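Local structure of anti sigma factor FlgM (Aquifex aeolicus, 1RP3) at residues B[9-14]-B[40-45]. The protein binds the flagellar sigma factor sigma-28 as its anti-sigma factor, probably holding it in an inactive conformation. Numbering follows the deposited sequence.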
ATOM      1  N   ARG B   9     -22.572 -16.253   3.688  1.00 41.17           N
ATOM      2  CA  ARG B   9     -23.917 -15.764   3.440  1.00 41.05           C
ATOM      3  C   ARG B   9     -23.851 -14.441   2.698  1.00 40.07           C
ATOM      4  O   ARG B   9     -24.587 -14.224   1.733  1.00 42.15           O
ATOM      5  CB  ARG B   9     -24.680 -15.593   4.760  1.00 44.72           C
ATOM      6  CG  ARG B   9     -26.190 -15.405   4.579  1.00 49.37           C
ATOM      7  CD  ARG B   9     -26.824 -14.639   5.743  1.00 54.55           C
ATOM      8  NE  ARG B   9     -27.262 -13.301   5.337  1.00 57.58           N
ATOM      9  CZ  ARG B   9     -26.902 -12.174   5.944  1.00 58.62           C
ATOM     10  NH1 ARG B   9     -26.091 -12.211   6.995  1.00 57.50           N
ATOM     11  NH2 ARG B   9     -27.342 -11.003   5.489  1.00 58.36           N
ATOM     12  N   LEU B  10     -22.939 -13.575   3.132  1.00 37.95           N
ATOM     13  CA  LEU B  10     -22.761 -12.264   2.522  1.00 37.61           C
ATOM     14  C   LEU B  10     -22.302 -12.382   1.078  1.00 37.91           C
ATOM     15  O   LEU B  10     -22.814 -11.682   0.209  1.00 38.42           O
ATOM     16  CB  LEU B  10     -21.798 -11.409   3.354  1.00 34.54           C
ATOM     17  CG  LEU B  10     -22.421 -10.884   4.654  1.00 31.13           C
ATOM     18  CD1 LEU B  10     -21.366 -10.284   5.551  1.00 30.84           C
ATOM     19  CD2 LEU B  10     -23.507  -9.875   4.333  1.00 28.35           C
ATOM     20  N   ILE B  11     -21.371 -13.301   0.818  1.00 38.74           N
ATOM     21  CA  ILE B  11     -20.873 -13.544  -0.535  1.00 39.42           C
ATOM     22  C   ILE B  11     -22.033 -14.001  -1.420  1.00 39.87           C
ATOM     23  O   ILE B  11     -22.149 -13.592  -2.583  1.00 38.41           O
ATOM     24  CB  ILE B  11     -19.743 -14.601  -0.541  1.00 39.77           C
ATOM     25  CG1 ILE B  11     -18.455 -13.985   0.006  1.00 41.77           C
ATOM     26  CG2 ILE B  11     -19.481 -15.106  -1.950  1.00 41.91           C
ATOM     27  CD1 ILE B  11     -17.315 -14.947   0.077  1.00 42.10           C
ATOM     28  N   GLY B  12     -22.920 -14.806  -0.833  1.00 42.20           N
ATOM     29  CA  GLY B  12     -24.095 -15.294  -1.536  1.00 40.79           C
ATOM     30  C   GLY B  12     -24.997 -14.172  -2.023  1.00 42.54           C
ATOM     31  O   GLY B  12     -25.520 -14.241  -3.137  1.00 40.87           O
ATOM     32  N   LEU B  13     -25.165 -13.130  -1.201  1.00 43.93           N
ATOM     33  CA  LEU B  13     -26.005 -11.978  -1.565  1.00 45.36           C
ATOM     34  C   LEU B  13     -25.348 -11.200  -2.690  1.00 46.04           C
ATOM     35  O   LEU B  13     -26.011 -10.734  -3.615  1.00 46.79           O
ATOM     36  CB  LEU B  13     -26.215 -11.036  -0.368  1.00 46.33           C
ATOM     37  CG  LEU B  13     -26.935 -11.587   0.859  1.00 47.32           C
ATOM     38  CD1 LEU B  13     -27.255 -10.433   1.791  1.00 46.71           C
ATOM     39  CD2 LEU B  13     -28.220 -12.290   0.442  1.00 48.99           C
ATOM     40  N   LEU B  14     -24.029 -11.095  -2.604  1.00 46.12           N
ATOM     41  CA  LEU B  14     -23.223 -10.381  -3.577  1.00 46.42           C
ATOM     42  C   LEU B  14     -23.283 -11.043  -4.949  1.00 48.58           C
ATOM     43  O   LEU B  14     -23.569 -10.379  -5.950  1.00 46.78           O
ATOM     44  CB  LEU B  14     -21.779 -10.349  -3.087  1.00 43.72           C
ATOM     45  CG  LEU B  14     -20.945  -9.105  -3.321  1.00 41.54           C
ATOM     46  CD1 LEU B  14     -21.699  -7.870  -2.868  1.00 36.83           C
ATOM     47  CD2 LEU B  14     -19.638  -9.266  -2.567  1.00 37.80           C
ATOM     48  N   SER B  40     -19.696  -3.545   2.672  1.00 30.74           N
ATOM     49  CA  SER B  40     -19.364  -2.944   3.956  1.00 31.60           C
ATOM     50  C   SER B  40     -19.471  -3.981   5.078  1.00 33.13           C
ATOM     51  O   SER B  40     -18.609  -4.057   5.962  1.00 33.09           O
ATOM     52  CB  SER B  40     -20.277  -1.765   4.265  1.00 32.12           C
ATOM     53  OG  SER B  40     -19.859  -1.162   5.474  1.00 33.19           O
ATOM     54  N   LYS B  41     -20.510  -4.806   5.016  1.00 34.41           N
ATOM     55  CA  LYS B  41     -20.688  -5.834   6.030  1.00 35.92           C
ATOM     56  C   LYS B  41     -19.566  -6.849   5.977  1.00 36.36           C
ATOM     57  O   LYS B  41     -19.109  -7.309   7.019  1.00 37.63           O
ATOM     58  CB  LYS B  41     -22.028  -6.541   5.881  1.00 38.56           C
ATOM     59  CG  LYS B  41     -23.240  -5.690   6.227  1.00 38.10           C
ATOM     60  CD  LYS B  41     -24.466  -6.582   6.265  1.00 38.10           C
ATOM     61  CE  LYS B  41     -25.719  -5.832   6.627  1.00 37.68           C
ATOM     62  NZ  LYS B  41     -26.880  -6.761   6.690  1.00 38.10           N
ATOM     63  N   ILE B  42     -19.149  -7.228   4.766  1.00 35.73           N
ATOM     64  CA  ILE B  42     -18.045  -8.172   4.609  1.00 31.70           C
ATOM     65  C   ILE B  42     -16.789  -7.564   5.248  1.00 31.88           C
ATOM     66  O   ILE B  42     -16.077  -8.246   5.985  1.00 30.34           O
ATOM     67  CB  ILE B  42     -17.781  -8.525   3.116  1.00 33.05           C
ATOM     68  CG1 ILE B  42     -18.967  -9.303   2.545  1.00 32.32           C
ATOM     69  CG2 ILE B  42     -16.477  -9.334   2.970  1.00 31.92           C
ATOM     70  CD1 ILE B  42     -18.825  -9.673   1.088  1.00 34.05           C
ATOM     71  N   ALA B  43     -16.563  -6.269   5.015  1.00 29.79           N
ATOM     72  CA  ALA B  43     -15.411  -5.569   5.583  1.00 32.15           C
ATOM     73  C   ALA B  43     -15.478  -5.529   7.113  1.00 34.15           C
ATOM     74  O   ALA B  43     -14.456  -5.696   7.794  1.00 32.52           O
ATOM     75  CB  ALA B  43     -15.325  -4.152   5.033  1.00 30.15           C
ATOM     76  N   GLN B  44     -16.683  -5.310   7.641  1.00 37.13           N
ATOM     77  CA  GLN B  44     -16.900  -5.251   9.085  1.00 39.41           C
ATOM     78  C   GLN B  44     -16.548  -6.585   9.732  1.00 42.19           C
ATOM     79  O   GLN B  44     -15.936  -6.610  10.799  1.00 42.13           O
ATOM     80  CB  GLN B  44     -18.347  -4.875   9.399  1.00 38.78           C
ATOM     81  CG  GLN B  44     -18.713  -3.460   9.005  1.00 40.59           C
ATOM     82  CD  GLN B  44     -20.208  -3.180   9.138  1.00 43.87           C
ATOM     83  OE1 GLN B  44     -20.837  -3.552  10.134  1.00 47.27           O
ATOM     84  NE2 GLN B  44     -20.779  -2.510   8.137  1.00 41.30           N
ATOM     85  N   GLU B  45     -16.879  -7.689   9.062  1.00 44.39           N
ATOM     86  CA  GLU B  45     -16.572  -9.022   9.589  1.00 49.74           C
ATOM     87  C   GLU B  45     -15.079  -9.318   9.600  1.00 51.87           C
ATOM     88  O   GLU B  45     -14.565  -9.945  10.531  1.00 52.91           O
ATOM     89  CB  GLU B  45     -17.288 -10.113   8.785  1.00 51.18           C
ATOM     90  CG  GLU B  45     -18.795 -10.138   8.967  1.00 57.01           C
ATOM     91  CD  GLU B  45     -19.220 -10.379  10.414  1.00 60.00           C
ATOM     92  OE1 GLU B  45     -18.712 -11.339  11.048  1.00 59.49           O
ATOM     93  OE2 GLU B  45     -20.065  -9.593  10.907  1.00 60.48           O
TER
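Leu10 and Ile42 form the tight centre of this helix pair, where the axes of segments 9-14 and 40-45 approach to 10.1 Å and run antiparallel at 160°. Their CA atoms are the nearest across the two segments, and CB of Leu10 rests on CG1 of Ile42 at 3.6 Å. With CG1 set anti to its own carbonyl carbon (chi1 -67°), Ile42 reaches on past Leu10, and its CD1 meets CD2 of Leu14 at 3.8 Å. The two branches of Leu10 continue the packing toward the surface: CD1 lies 3.8 Å from CB of Lys41, while CD2 sits 3.9 Å from CD of the same lysine, whose extended chain crosses the leucine at about a right angle. With an alanine at Leu10, CB could still rest on Ile42, but Lys41 would lose both methyls and a gap would probably open beneath its chain.

The solvent side is looser. NZ of Lys41 stands 4.4 Å from NH2 of Arg9, near the guanidinium plane at its edge, a like-charge approach probably eased by the salt bridge from NH1 of Arg9 to Glu6. The close contacts join carbon atoms, without hydrogen bonds between the segments, and both sides together bury 257 Å². Helix 5-14 lies along helix 31-46; Ile11 and Leu14 pack on Leu19 and Ile54 of the sigma-28 chain, Ala43 and Gln44 on its Arg43, making the helical pair part of the sigma-binding surface.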